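Local atomic coordinates of PppA (Pseudomonas aeruginosa, PDB entry 6JKV), a protein that probably dephosphorylates serine and threonine residues of proteins as a manganese-binding PP2C-type phosphatase, and regulates the type VI secretion system. Residues A101-R106 with R186-H191; C135-D140 with R156-V161; Y144-G149 with E224-L229; Y235-S240 with A256-A261. All blocks are in the same frame, centred on the assembly; numbering follows the deposited sequence.

Contact 1: residues A101-R106 with R186-H191; sequences AQVNER and RAVGVH
The carboxamide of N104 reaches from helix 89-114 to the backbone of the 186-191 loop and bonds to it with both of its ends. With CG anti to the backbone N (chi1 -174°), the group extends from the helix flank to where the loop turns. OD1 accepts from G189 N at 2.7 Å, with an N-H...O angle of 160°. The other end, ND2, donates to H191 O at 3.1 Å, and that oxygen lies practically in the amide plane of N104. Two nearly straight bonds, one from each end, fix both the position of the amide and its flip.

The tight part lies one helix residue back. There V103 CG1 meets V188 CG1 at 3.6 Å, the two side chains crossing at a slant, and both valines also rest on I76 of helix 69-82. Here the touching side-chain atoms are buried and apolar. Toward H191 the packing gives way to polar contacts and solvent: the imidazole leads away from the helix, H191 is exposed, and a water occupies the bend of the loop. That water lies 2.6 Å from N104 OD1 and 2.8 Å from A187 O, two of several acceptors competing for its protons, and it accepts from H191 N at 2.8 Å.

The positive phi of G189 (94°) belongs to the turn where its N-H faces N104 OD1. Both protein partners of the buried amide are main-chain groups, one at each end, so these bonds depend on the course of the loop backbone rather than on its side chains.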
loop_
_atom_site.group_PDB
_atom_site.type_symbol
_atom_site.label_atom_id
_atom_site.label_comp_id
_atom_site.label_asym_id
_atom_site.label_seq_id
_atom_site.Cartn_x
_atom_site.Cartn_y
_atom_site.Cartn_z
ATOM N N ALA A 101 0.188 13.742 -7.230
ATOM C CA ALA A 101 -0.609 14.578 -8.159
ATOM C C ALA A 101 0.040 14.560 -9.551
ATOM O O ALA A 101 -0.691 14.366 -10.550
ATOM C CB ALA A 101 -0.752 15.981 -7.627
ATOM N N GLN A 102 1.365 14.723 -9.608
ATOM C CA GLN A 102 2.123 14.740 -10.886
ATOM C C GLN A 102 2.012 13.374 -11.573
ATOM O O GLN A 102 1.833 13.346 -12.808
ATOM C CB GLN A 102 3.597 15.078 -10.667
ATOM C CG GLN A 102 3.846 16.449 -10.057
ATOM C CD GLN A 102 5.249 16.587 -9.506
ATOM O OE1 GLN A 102 5.995 15.612 -9.365
ATOM N NE2 GLN A 102 5.618 17.814 -9.165
ATOM N N VAL A 103 2.116 12.287 -10.802
ATOM C CA VAL A 103 1.967 10.909 -11.348
ATOM C C VAL A 103 0.559 10.763 -11.929
ATOM O O VAL A 103 0.422 10.226 -13.053
ATOM C CB VAL A 103 2.253 9.839 -10.283
ATOM C CG1 VAL A 103 1.806 8.470 -10.758
ATOM C CG2 VAL A 103 3.724 9.810 -9.903
ATOM N N ASN A 104 -0.449 11.221 -11.184
ATOM C CA ASN A 104 -1.873 11.130 -11.598
ATOM C C ASN A 104 -2.057 11.817 -12.952
ATOM O O ASN A 104 -2.700 11.228 -13.847
ATOM C CB ASN A 104 -2.803 11.741 -10.551
ATOM C CG ASN A 104 -4.264 11.539 -10.886
ATOM O OD1 ASN A 104 -4.782 10.433 -10.759
ATOM N ND2 ASN A 104 -4.933 12.597 -11.317
ATOM N N GLU A 105 -1.509 13.025 -13.089
ATOM C CA GLU A 105 -1.671 13.835 -14.323
ATOM C C GLU A 105 -0.968 13.157 -15.511
ATOM O O GLU A 105 -1.561 13.108 -16.616
ATOM C CB GLU A 105 -1.136 15.244 -14.098
ATOM C CG GLU A 105 -1.449 16.178 -15.250
ATOM C CD GLU A 105 -0.413 17.273 -15.379
ATOM O OE1 GLU A 105 0.719 16.945 -15.773
ATOM O OE2 GLU A 105 -0.723 18.435 -15.042
ATOM N N ARG A 106 0.257 12.666 -15.305
ATOM C CA ARG A 106 1.036 11.968 -16.359
ATOM C C ARG A 106 0.261 10.730 -16.837
ATOM O O ARG A 106 0.193 10.497 -18.065
ATOM C CB ARG A 106 2.422 11.592 -15.840
ATOM C CG ARG A 106 3.132 10.515 -16.649
ATOM C CD ARG A 106 3.950 11.095 -17.781
ATOM N NE ARG A 106 4.613 10.040 -18.531
ATOM C CZ ARG A 106 4.183 9.525 -19.681
ATOM N NH1 ARG A 106 3.078 9.965 -20.259
ATOM N NH2 ARG A 106 4.880 8.570 -20.269
ATOM N N ARG A 186 -11.380 5.391 -5.722
ATOM C CA ARG A 186 -10.252 6.332 -5.909
ATOM C C ARG A 186 -8.978 5.523 -6.118
ATOM O O ARG A 186 -8.809 4.465 -5.469
ATOM C CB ARG A 186 -10.067 7.297 -4.733
ATOM C CG ARG A 186 -11.334 7.701 -4.000
ATOM C CD ARG A 186 -10.990 8.659 -2.880
ATOM N NE ARG A 186 -12.173 9.063 -2.136
ATOM C CZ ARG A 186 -12.169 9.916 -1.120
ATOM N NH1 ARG A 186 -11.035 10.467 -0.716
ATOM N NH2 ARG A 186 -13.303 10.214 -0.512
ATOM N N ALA A 187 -8.148 5.999 -7.040
ATOM C CA ALA A 187 -6.824 5.436 -7.340
ATOM C C ALA A 187 -6.119 6.397 -8.288
ATOM O O ALA A 187 -6.789 7.280 -8.877
ATOM C CB ALA A 187 -6.930 4.049 -7.937
ATOM N N VAL A 188 -4.815 6.213 -8.422
ATOM C CA VAL A 188 -3.982 7.032 -9.328
ATOM C C VAL A 188 -4.456 6.767 -10.756
ATOM O O VAL A 188 -4.525 5.589 -11.153
ATOM C CB VAL A 188 -2.490 6.731 -9.136
ATOM C CG1 VAL A 188 -1.641 7.576 -10.063
ATOM C CG2 VAL A 188 -2.066 6.946 -7.693
ATOM N N GLY A 189 -4.826 7.833 -11.467
ATOM C CA GLY A 189 -5.200 7.791 -12.891
ATOM C C GLY A 189 -6.692 7.636 -13.123
ATOM O O GLY A 189 -7.102 7.724 -14.297
ATOM N N VAL A 190 -7.484 7.422 -12.070
ATOM C CA VAL A 190 -8.955 7.208 -12.196
ATOM C C VAL A 190 -9.625 8.539 -12.533
ATOM O O VAL A 190 -10.423 8.571 -13.499
ATOM C CB VAL A 190 -9.568 6.592 -10.923
ATOM C CG1 VAL A 190 -11.067 6.387 -11.081
ATOM C CG2 VAL A 190 -8.901 5.278 -10.571
ATOM N N HIS A 191 -9.348 9.579 -11.742
ATOM C CA HIS A 191 -10.019 10.899 -11.845
ATOM C C HIS A 191 -9.018 11.966 -12.286
ATOM O O HIS A 191 -7.801 11.746 -12.180
ATOM C CB HIS A 191 -10.695 11.284 -10.518
ATOM C CG HIS A 191 -11.776 10.342 -10.110
ATOM N ND1 HIS A 191 -11.576 9.372 -9.152
ATOM C CD2 HIS A 191 -13.037 10.172 -10.569
ATOM C CE1 HIS A 191 -12.681 8.665 -9.010
ATOM N NE2 HIS A 191 -13.588 9.123 -9.880
HETATM O O HOH W 1 -7.216 9.785 -9.955
#

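Contact 2: residues C135-D140 with R156-V161; sequences CLWAGD and RDHSYV
H158 CE1 lies over one face of the W137 indole, 3.1 Å from W137 NE1. The planes are nearly parallel (12°) but slid apart, the centroid of the indole five-membered ring being 4.3 Å from that of the H158 ring, so the rings barely overlap. R156 O stands over the centre of the H158 ring, 4.1 Å above its plane. At the indole edge, where G139 O also lies in plane, R156 O accepts from W137 NE1 at 2.9 Å, a bent bond (138°) whose donor stands above the carbonyl plane of R156. The H158 edge is used as well: G139 N donates in the ring plane to H158 ND1 at 3.1 Å, while H158 NE2 bonds to S197 OG. Main chain completes the pairing, H158 N donating to G139 O at 2.9 Å.

These bonds tie the segment leading into helix 160-165 to the end of strand 132-138, where the chain leaves one sheet of the PP2C beta-sandwich and crosses to strand 142-147 of the other. G139, with phi 124°, makes that exit. Next to it, D140 points its carboxylate away from the 156-161 segment, to about 5 Å from a bound manganese and close to the metal ligand D214. D157 packs its CG 3.8 Å from D140 CB. A water donates to both D140 O and D157 OD2, and R142 forms a salt bridge with D157 OD2.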
loop_
_atom_site.group_PDB
_atom_site.type_symbol
_atom_site.label_atom_id
_atom_site.label_comp_id
_atom_site.label_asym_id
_atom_site.label_seq_id
_atom_site.Cartn_x
_atom_site.Cartn_y
_atom_site.Cartn_z
ATOM N N CYS A 135 0.033 8.128 7.081
ATOM C CA CYS A 135 -0.419 7.204 6.023
ATOM C C CYS A 135 -1.181 8.019 4.982
ATOM O O CYS A 135 -2.101 8.769 5.355
ATOM C CB CYS A 135 -1.290 6.094 6.593
ATOM S SG CYS A 135 -2.105 5.083 5.330
ATOM N N LEU A 136 -0.779 7.893 3.721
ATOM C CA LEU A 136 -1.550 8.408 2.567
ATOM C C LEU A 136 -2.008 7.205 1.749
ATOM O O LEU A 136 -1.200 6.288 1.529
ATOM C CB LEU A 136 -0.676 9.334 1.720
ATOM C CG LEU A 136 -0.312 10.676 2.347
ATOM C CD1 LEU A 136 0.850 11.322 1.601
ATOM C CD2 LEU A 136 -1.515 11.604 2.385
ATOM N N TRP A 137 -3.261 7.198 1.315
ATOM C CA TRP A 137 -3.770 6.074 0.496
ATOM C C TRP A 137 -4.902 6.528 -0.421
ATOM O O TRP A 137 -5.597 7.533 -0.137
ATOM C CB TRP A 137 -4.189 4.901 1.387
ATOM C CG TRP A 137 -5.608 4.953 1.858
ATOM C CD1 TRP A 137 -6.683 4.356 1.268
ATOM C CD2 TRP A 137 -6.109 5.612 3.036
ATOM N NE1 TRP A 137 -7.819 4.603 1.990
ATOM C CE2 TRP A 137 -7.497 5.365 3.081
ATOM C CE3 TRP A 137 -5.527 6.381 4.052
ATOM C CZ2 TRP A 137 -8.305 5.862 4.101
ATOM C CZ3 TRP A 137 -6.328 6.869 5.059
ATOM C CH2 TRP A 137 -7.698 6.606 5.086
ATOM N N ALA A 138 -5.045 5.774 -1.503
ATOM C CA ALA A 138 -6.140 5.869 -2.483
ATOM C C ALA A 138 -6.298 4.495 -3.129
ATOM O O ALA A 138 -5.364 4.059 -3.816
ATOM C CB ALA A 138 -5.845 6.958 -3.483
ATOM N N GLY A 139 -7.415 3.824 -2.844
ATOM C CA GLY A 139 -7.719 2.477 -3.352
ATOM C C GLY A 139 -7.998 1.495 -2.230
ATOM O O GLY A 139 -8.374 1.926 -1.126
ATOM N N ASP A 140 -7.858 0.204 -2.519
ATOM C CA ASP A 140 -8.226 -0.901 -1.596
ATOM C C ASP A 140 -6.962 -1.638 -1.142
ATOM O O ASP A 140 -7.075 -2.794 -0.689
ATOM C CB ASP A 140 -9.217 -1.860 -2.256
ATOM C CG ASP A 140 -8.709 -2.477 -3.550
ATOM O OD1 ASP A 140 -7.564 -2.195 -3.929
ATOM O OD2 ASP A 140 -9.471 -3.229 -4.178
ATOM N N ARG A 156 -8.943 2.838 5.139
ATOM C CA ARG A 156 -10.306 2.339 4.841
ATOM C C ARG A 156 -10.488 2.349 3.325
ATOM O O ARG A 156 -10.309 3.412 2.703
ATOM C CB ARG A 156 -11.366 3.194 5.537
ATOM C CG ARG A 156 -12.727 3.145 4.859
ATOM C CD ARG A 156 -13.818 3.773 5.686
ATOM N NE ARG A 156 -14.184 2.918 6.808
ATOM C CZ ARG A 156 -15.182 3.160 7.643
ATOM N NH1 ARG A 156 -15.926 4.244 7.492
ATOM N NH2 ARG A 156 -15.440 2.310 8.624
ATOM N N ASP A 157 -10.864 1.204 2.759
ATOM C CA ASP A 157 -10.870 0.982 1.295
ATOM C C ASP A 157 -11.687 2.085 0.618
ATOM O O ASP A 157 -12.804 2.384 1.087
ATOM C CB ASP A 157 -11.420 -0.401 0.953
ATOM C CG ASP A 157 -10.502 -1.558 1.334
ATOM O OD1 ASP A 157 -9.346 -1.295 1.740
ATOM O OD2 ASP A 157 -10.946 -2.716 1.226
ATOM N N HIS A 158 -11.131 2.680 -0.437
ATOM C CA HIS A 158 -11.893 3.493 -1.414
ATOM C C HIS A 158 -12.498 2.528 -2.426
ATOM O O HIS A 158 -11.907 2.323 -3.496
ATOM C CB HIS A 158 -11.004 4.545 -2.069
ATOM C CG HIS A 158 -10.437 5.515 -1.096
ATOM N ND1 HIS A 158 -9.080 5.729 -0.985
ATOM C CD2 HIS A 158 -11.034 6.317 -0.187
ATOM C CE1 HIS A 158 -8.865 6.636 -0.057
ATOM N NE2 HIS A 158 -10.051 7.009 0.449
ATOM N N SER A 159 -13.626 1.930 -2.058
ATOM C CA SER A 159 -14.287 0.857 -2.826
ATOM C C SER A 159 -15.798 1.034 -2.733
ATOM O O SER A 159 -16.299 1.562 -1.715
ATOM C CB SER A 159 -13.882 -0.504 -2.333
ATOM O OG SER A 159 -14.559 -0.828 -1.127
ATOM N N TYR A 160 -16.476 0.600 -3.786
ATOM C CA TYR A 160 -17.950 0.608 -3.878
ATOM C C TYR A 160 -18.536 -0.152 -2.689
ATOM O O TYR A 160 -19.495 0.347 -2.068
ATOM C CB TYR A 160 -18.402 -0.027 -5.189
ATOM C CG TYR A 160 -19.847 0.238 -5.495
ATOM C CD1 TYR A 160 -20.243 1.457 -6.023
ATOM C CD2 TYR A 160 -20.820 -0.710 -5.230
ATOM C CE1 TYR A 160 -21.572 1.720 -6.305
ATOM C CE2 TYR A 160 -22.152 -0.469 -5.518
ATOM C CZ TYR A 160 -22.529 0.757 -6.044
ATOM O OH TYR A 160 -23.835 1.017 -6.338
ATOM N N VAL A 161 -17.966 -1.327 -2.400
ATOM C CA VAL A 161 -18.384 -2.197 -1.267
ATOM C C VAL A 161 -18.288 -1.382 0.023
ATOM O O VAL A 161 -19.275 -1.352 0.757
ATOM C CB VAL A 161 -17.549 -3.492 -1.196
ATOM C CG1 VAL A 161 -17.889 -4.315 0.040
ATOM C CG2 VAL A 161 -17.739 -4.327 -2.447
HETATM O O HOH W 2 -8.704 -4.427 0.414
#

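Contact 3: residues Y144-G149 with E224-L229; sequences YRLRGG and ELRDVL
R226 and G149 meet because the arginine chain folds back toward the strand: CG stands anti to the backbone N (chi1 -175°), then the chain bends at chi2 and chi3, and NH1 arrives at the carbonyl oxygen of G149. L146 points toward the helix, CG again anti to the backbone N.

The bond from R226 NH1 to G149 O is 2.8 Å long and nearly straight (160°), with the oxygen lying in the guanidinium plane. The opposite edge of the same group is taken by D227: NE at 3.1 Å and NH2 at 2.9 Å both donate to D227 OD1, a side-on salt bridge ending on a single oxygen. A group held from two edges in one plane has little freedom to rotate, and the carboxylate would be expected to offset the positive charge.

Below this polar rim the contact is apolar. L146 divides its branches, CD1 against the R226 aliphatic chain at CG (3.8 Å) and CD2 against L229 CB (3.9 Å). Two residues earlier on the strand, the Y144 ring has L225 CD1 over one face, 4.0 Å from CZ, and the side chains cross at about a right angle. The Y144 hydroxyl is bonded to R142.

L151 of strand 150-153 touches Y144, L225, R226 and L229, so the helix rests on both strands, and L229 also reaches L210 of strand 208-212. The axes of strand 144-147 and helix 224-229 cross at -57°, 9.7 Å apart. A helix laid on the outer face of one sheet is what the layered alpha-beta-beta-alpha sandwich of PP2C phosphatases provides.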
loop_
_atom_site.group_PDB
_atom_site.type_symbol
_atom_site.label_atom_id
_atom_site.label_comp_id
_atom_site.label_asym_id
_atom_site.label_seq_id
_atom_site.Cartn_x
_atom_site.Cartn_y
_atom_site.Cartn_z
ATOM N N TYR A 144 -2.314 -1.618 8.083
ATOM C CA TYR A 144 -2.705 -2.070 9.435
ATOM C C TYR A 144 -1.605 -1.712 10.433
ATOM O O TYR A 144 -0.428 -1.642 10.053
ATOM C CB TYR A 144 -2.908 -3.581 9.478
ATOM C CG TYR A 144 -4.055 -4.127 8.671
ATOM C CD1 TYR A 144 -3.902 -4.415 7.323
ATOM C CD2 TYR A 144 -5.270 -4.415 9.266
ATOM C CE1 TYR A 144 -4.944 -4.954 6.586
ATOM C CE2 TYR A 144 -6.317 -4.955 8.544
ATOM C CZ TYR A 144 -6.152 -5.228 7.200
ATOM O OH TYR A 144 -7.171 -5.781 6.475
ATOM N N ARG A 145 -1.993 -1.516 11.687
ATOM C CA ARG A 145 -1.028 -1.382 12.801
ATOM C C ARG A 145 -1.251 -2.523 13.789
ATOM O O ARG A 145 -2.396 -2.742 14.190
ATOM C CB ARG A 145 -1.169 -0.028 13.490
ATOM C CG ARG A 145 -0.419 0.044 14.813
ATOM C CD ARG A 145 -0.439 1.412 15.441
ATOM N NE ARG A 145 -1.788 1.802 15.804
ATOM C CZ ARG A 145 -2.131 3.005 16.239
ATOM N NH1 ARG A 145 -1.215 3.951 16.363
ATOM N NH2 ARG A 145 -3.397 3.263 16.510
ATOM N N LEU A 146 -0.178 -3.225 14.147
ATOM C CA LEU A 146 -0.176 -4.186 15.267
ATOM C C LEU A 146 0.461 -3.508 16.476
ATOM O O LEU A 146 1.642 -3.115 16.397
ATOM C CB LEU A 146 0.597 -5.445 14.874
ATOM C CG LEU A 146 0.573 -6.563 15.911
ATOM C CD1 LEU A 146 -0.763 -7.281 15.874
ATOM C CD2 LEU A 146 1.708 -7.541 15.678
ATOM N N ARG A 147 -0.304 -3.377 17.553
ATOM C CA ARG A 147 0.165 -2.805 18.829
ATOM C C ARG A 147 -0.365 -3.665 19.976
ATOM O O ARG A 147 -1.572 -3.928 20.012
ATOM C CB ARG A 147 -0.305 -1.356 18.954
ATOM C CG ARG A 147 0.008 -0.719 20.299
ATOM C CD ARG A 147 -0.464 0.723 20.311
ATOM N NE ARG A 147 0.441 1.613 19.600
ATOM C CZ ARG A 147 0.246 2.922 19.428
ATOM N NH1 ARG A 147 -0.840 3.502 19.903
ATOM N NH2 ARG A 147 1.138 3.649 18.783
ATOM N N GLY A 148 0.528 -4.084 20.873
ATOM C CA GLY A 148 0.184 -4.950 22.016
ATOM C C GLY A 148 -0.518 -6.226 21.584
ATOM O O GLY A 148 -1.437 -6.660 22.289
ATOM N N GLY A 149 -0.117 -6.808 20.452
ATOM C CA GLY A 149 -0.735 -8.036 19.920
ATOM C C GLY A 149 -2.137 -7.814 19.370
ATOM O O GLY A 149 -2.813 -8.814 19.084
ATOM N N GLU A 224 -6.030 -13.824 11.209
ATOM C CA GLU A 224 -4.852 -14.565 10.693
ATOM C C GLU A 224 -3.724 -13.578 10.400
ATOM O O GLU A 224 -2.573 -13.910 10.682
ATOM C CB GLU A 224 -5.234 -15.392 9.468
ATOM C CG GLU A 224 -6.212 -16.505 9.799
ATOM C CD GLU A 224 -6.895 -17.104 8.590
ATOM O OE1 GLU A 224 -7.054 -16.386 7.597
ATOM O OE2 GLU A 224 -7.241 -18.301 8.639
ATOM N N LEU A 225 -4.034 -12.389 9.880
ATOM C CA LEU A 225 -3.000 -11.343 9.676
ATOM C C LEU A 225 -2.362 -11.011 11.028
ATOM O O LEU A 225 -1.124 -10.955 11.100
ATOM C CB LEU A 225 -3.612 -10.095 9.033
ATOM C CG LEU A 225 -4.169 -10.254 7.617
ATOM C CD1 LEU A 225 -4.693 -8.916 7.120
ATOM C CD2 LEU A 225 -3.135 -10.813 6.653
ATOM N N ARG A 226 -3.175 -10.821 12.067
ATOM C CA ARG A 226 -2.684 -10.534 13.435
ATOM C C ARG A 226 -1.771 -11.673 13.911
ATOM O O ARG A 226 -0.721 -11.380 14.523
ATOM C CB ARG A 226 -3.868 -10.358 14.390
ATOM C CG ARG A 226 -3.468 -9.950 15.801
ATOM C CD ARG A 226 -4.102 -10.860 16.833
ATOM N NE ARG A 226 -3.390 -12.127 16.930
ATOM C CZ ARG A 226 -2.376 -12.368 17.754
ATOM N NH1 ARG A 226 -1.954 -11.424 18.581
ATOM N NH2 ARG A 226 -1.788 -13.554 17.761
ATOM N N ASP A 227 -2.145 -12.928 13.654
ATOM C CA ASP A 227 -1.343 -14.105 14.067
ATOM C C ASP A 227 0.034 -14.070 13.405
ATOM O O ASP A 227 1.051 -14.231 14.116
ATOM C CB ASP A 227 -2.060 -15.411 13.737
ATOM C CG ASP A 227 -3.240 -15.659 14.648
ATOM O OD1 ASP A 227 -3.309 -15.003 15.700
ATOM O OD2 ASP A 227 -4.081 -16.490 14.283
ATOM N N VAL A 228 0.068 -13.876 12.092
ATOM C CA VAL A 228 1.334 -13.928 11.311
ATOM C C VAL A 228 2.201 -12.718 11.679
ATOM O O VAL A 228 3.427 -12.891 11.802
ATOM C CB VAL A 228 1.071 -14.001 9.797
ATOM C CG1 VAL A 228 2.375 -14.063 9.026
ATOM C CG2 VAL A 228 0.188 -15.183 9.432
ATOM N N LEU A 229 1.595 -11.542 11.864
ATOM C CA LEU A 229 2.340 -10.296 12.175
ATOM C C LEU A 229 2.971 -10.376 13.570
ATOM O O LEU A 229 3.950 -9.655 13.801
ATOM C CB LEU A 229 1.400 -9.091 12.087
ATOM C CG LEU A 229 1.043 -8.627 10.673
ATOM C CD1 LEU A 229 0.073 -7.455 10.726
ATOM C CD2 LEU A 229 2.291 -8.244 9.887
#

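Contact 4: residues Y235-S240 with A256-A261; sequences YAVVRS and ALVVRA
One methyl of V258, CG2, lodges between two methyls of the helix: V237 CG1 touches it at 3.6 Å and V238 CG1 at 3.5 Å. The helix thus offers a shallow notch between consecutive valines, and the strand residue supplies the bump. The two approaches differ in direction: V237 crosses V258 at about a right angle, whereas V238 and V258 slide past one another in opposite senses.

The fit is reciprocal. V238 has CG1 anti to its carbonyl carbon (chi1 -65°), which lowers that methyl onto the strand backbone, 3.5 Å from V258 N. A256, whose small side chain leaves the hollow, receives the base of V238, CB to CB at 4.2 Å. Here the CA atoms of V238 and A256 come within 5.4 Å. No hydrogen bond links the segments, so the shapes of four apolar side chains carry the contact.

The axes of helix 235-240 and strand 256-261 approach to 7.7 Å and run nearly antiparallel, at 153°. Strand 254-261 lies between strands 29-36 and 208-212 in its sheet; Y34 of the former packs on V238, while L229 of helix 222-229 packs on both V237 and V258.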
loop_
_atom_site.group_PDB
_atom_site.type_symbol
_atom_site.label_atom_id
_atom_site.label_comp_id
_atom_site.label_asym_id
_atom_site.label_seq_id
_atom_site.Cartn_x
_atom_site.Cartn_y
_atom_site.Cartn_z
ATOM N N TYR A 235 11.032 -9.854 7.702
ATOM C CA TYR A 235 11.389 -10.637 6.490
ATOM C C TYR A 235 10.635 -11.972 6.488
ATOM O O TYR A 235 10.030 -12.330 5.448
ATOM C CB TYR A 235 12.896 -10.880 6.452
ATOM C CG TYR A 235 13.431 -11.527 5.200
ATOM C CD1 TYR A 235 13.340 -12.900 4.992
ATOM C CD2 TYR A 235 14.039 -10.764 4.220
ATOM C CE1 TYR A 235 13.841 -13.491 3.846
ATOM C CE2 TYR A 235 14.560 -11.342 3.076
ATOM C CZ TYR A 235 14.450 -12.708 2.880
ATOM O OH TYR A 235 14.947 -13.286 1.749
ATOM N N ALA A 236 10.711 -12.715 7.597
ATOM C CA ALA A 236 9.987 -13.996 7.759
ATOM C C ALA A 236 8.480 -13.727 7.736
ATOM O O ALA A 236 7.753 -14.556 7.180
ATOM C CB ALA A 236 10.399 -14.692 9.034
ATOM N N VAL A 237 8.038 -12.600 8.297
ATOM C CA VAL A 237 6.588 -12.280 8.430
ATOM C C VAL A 237 5.996 -12.068 7.035
ATOM O O VAL A 237 4.995 -12.717 6.718
ATOM C CB VAL A 237 6.350 -11.077 9.360
ATOM C CG1 VAL A 237 4.974 -10.486 9.156
ATOM C CG2 VAL A 237 6.544 -11.441 10.816
ATOM N N VAL A 238 6.608 -11.218 6.208
ATOM C CA VAL A 238 6.078 -10.936 4.848
ATOM C C VAL A 238 6.083 -12.239 4.048
ATOM O O VAL A 238 5.099 -12.493 3.359
ATOM C CB VAL A 238 6.843 -9.805 4.131
ATOM C CG1 VAL A 238 6.650 -8.478 4.858
ATOM C CG2 VAL A 238 8.322 -10.113 3.960
ATOM N N ARG A 239 7.136 -13.049 4.156
ATOM C CA ARG A 239 7.229 -14.324 3.397
ATOM C C ARG A 239 6.162 -15.303 3.891
ATOM O O ARG A 239 5.634 -16.068 3.062
ATOM C CB ARG A 239 8.629 -14.935 3.497
ATOM C CG ARG A 239 9.446 -14.733 2.232
ATOM C CD ARG A 239 10.860 -14.335 2.542
ATOM N NE ARG A 239 11.524 -13.776 1.373
ATOM C CZ ARG A 239 11.791 -12.487 1.182
ATOM N NH1 ARG A 239 11.435 -11.573 2.070
ATOM N NH2 ARG A 239 12.404 -12.101 0.078
ATOM N N SER A 240 5.852 -15.304 5.190
ATOM C CA SER A 240 4.810 -16.194 5.768
ATOM C C SER A 240 3.425 -15.715 5.319
ATOM O O SER A 240 2.555 -16.565 5.033
ATOM C CB SER A 240 4.914 -16.268 7.253
ATOM O OG SER A 240 6.221 -16.659 7.639
ATOM N N ALA A 256 3.132 -7.948 0.384
ATOM C CA ALA A 256 3.150 -7.627 1.821
ATOM C C ALA A 256 4.436 -6.866 2.125
ATOM O O ALA A 256 5.509 -7.247 1.616
ATOM C CB ALA A 256 3.025 -8.883 2.650
ATOM N N LEU A 257 4.299 -5.796 2.896
ATOM C CA LEU A 257 5.435 -4.981 3.379
ATOM C C LEU A 257 5.213 -4.726 4.867
ATOM O O LEU A 257 4.154 -4.162 5.226
ATOM C CB LEU A 257 5.495 -3.681 2.577
ATOM C CG LEU A 257 6.845 -2.975 2.561
ATOM C CD1 LEU A 257 7.031 -2.177 1.270
ATOM C CD2 LEU A 257 6.961 -2.074 3.778
ATOM N N VAL A 258 6.161 -5.165 5.694
ATOM C CA VAL A 258 6.053 -5.062 7.173
ATOM C C VAL A 258 7.121 -4.092 7.667
ATOM O O VAL A 258 8.273 -4.176 7.209
ATOM C CB VAL A 258 6.131 -6.435 7.863
ATOM C CG1 VAL A 258 6.370 -6.301 9.365
ATOM C CG2 VAL A 258 4.864 -7.225 7.595
ATOM N N VAL A 259 6.711 -3.189 8.548
ATOM C CA VAL A 259 7.600 -2.207 9.211
ATOM C C VAL A 259 7.466 -2.418 10.718
ATOM O O VAL A 259 6.325 -2.538 11.217
ATOM C CB VAL A 259 7.246 -0.767 8.805
ATOM C CG1 VAL A 259 8.192 0.246 9.428
ATOM C CG2 VAL A 259 7.228 -0.605 7.293
ATOM N N ARG A 260 8.596 -2.441 11.415
ATOM C CA ARG A 260 8.629 -2.578 12.886
ATOM C C ARG A 260 9.423 -1.419 13.485
ATOM O O ARG A 260 10.537 -1.163 13.014
ATOM C CB ARG A 260 9.241 -3.917 13.296
ATOM C CG ARG A 260 9.278 -4.112 14.806
ATOM C CD ARG A 260 9.760 -5.490 15.176
ATOM N NE ARG A 260 8.704 -6.487 15.089
ATOM C CZ ARG A 260 7.772 -6.678 16.007
ATOM N NH1 ARG A 260 7.727 -5.905 17.084
ATOM N NH2 ARG A 260 6.884 -7.647 15.844
ATOM N N ALA A 261 8.860 -0.773 14.509
ATOM C CA ALA A 261 9.483 0.353 15.233
ATOM C C ALA A 261 10.181 -0.164 16.492
ATOM O O ALA A 261 9.626 -1.068 17.148
ATOM C CB ALA A 261 8.435 1.377 15.572
#

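In the fold
Contacts 3 and 4 form one layer: helices 222-229 and 234-247 follow each other in the chain and pack on the same five-stranded sheet, with centres 11 Å apart and V228 touching S240. Contact 1 lies on the opposite side of the chain's centre, its centre about 31 Å from that of contact 3, among helices of the other layer. Contact 2 stands between, its 135-138 strand in the second sheet. The centres of contacts 1 and 2 are about 14 Å apart, yet they touch, R186 with H158 and A187 with A138; contact 2 also adjoins contact 3 in sequence. Contact 2 is nested within the loop closed by contact 1; contact 3 crosses both, and contact 4 follows last. Together they sample both helical layers and the sandwich edge beside the manganese site.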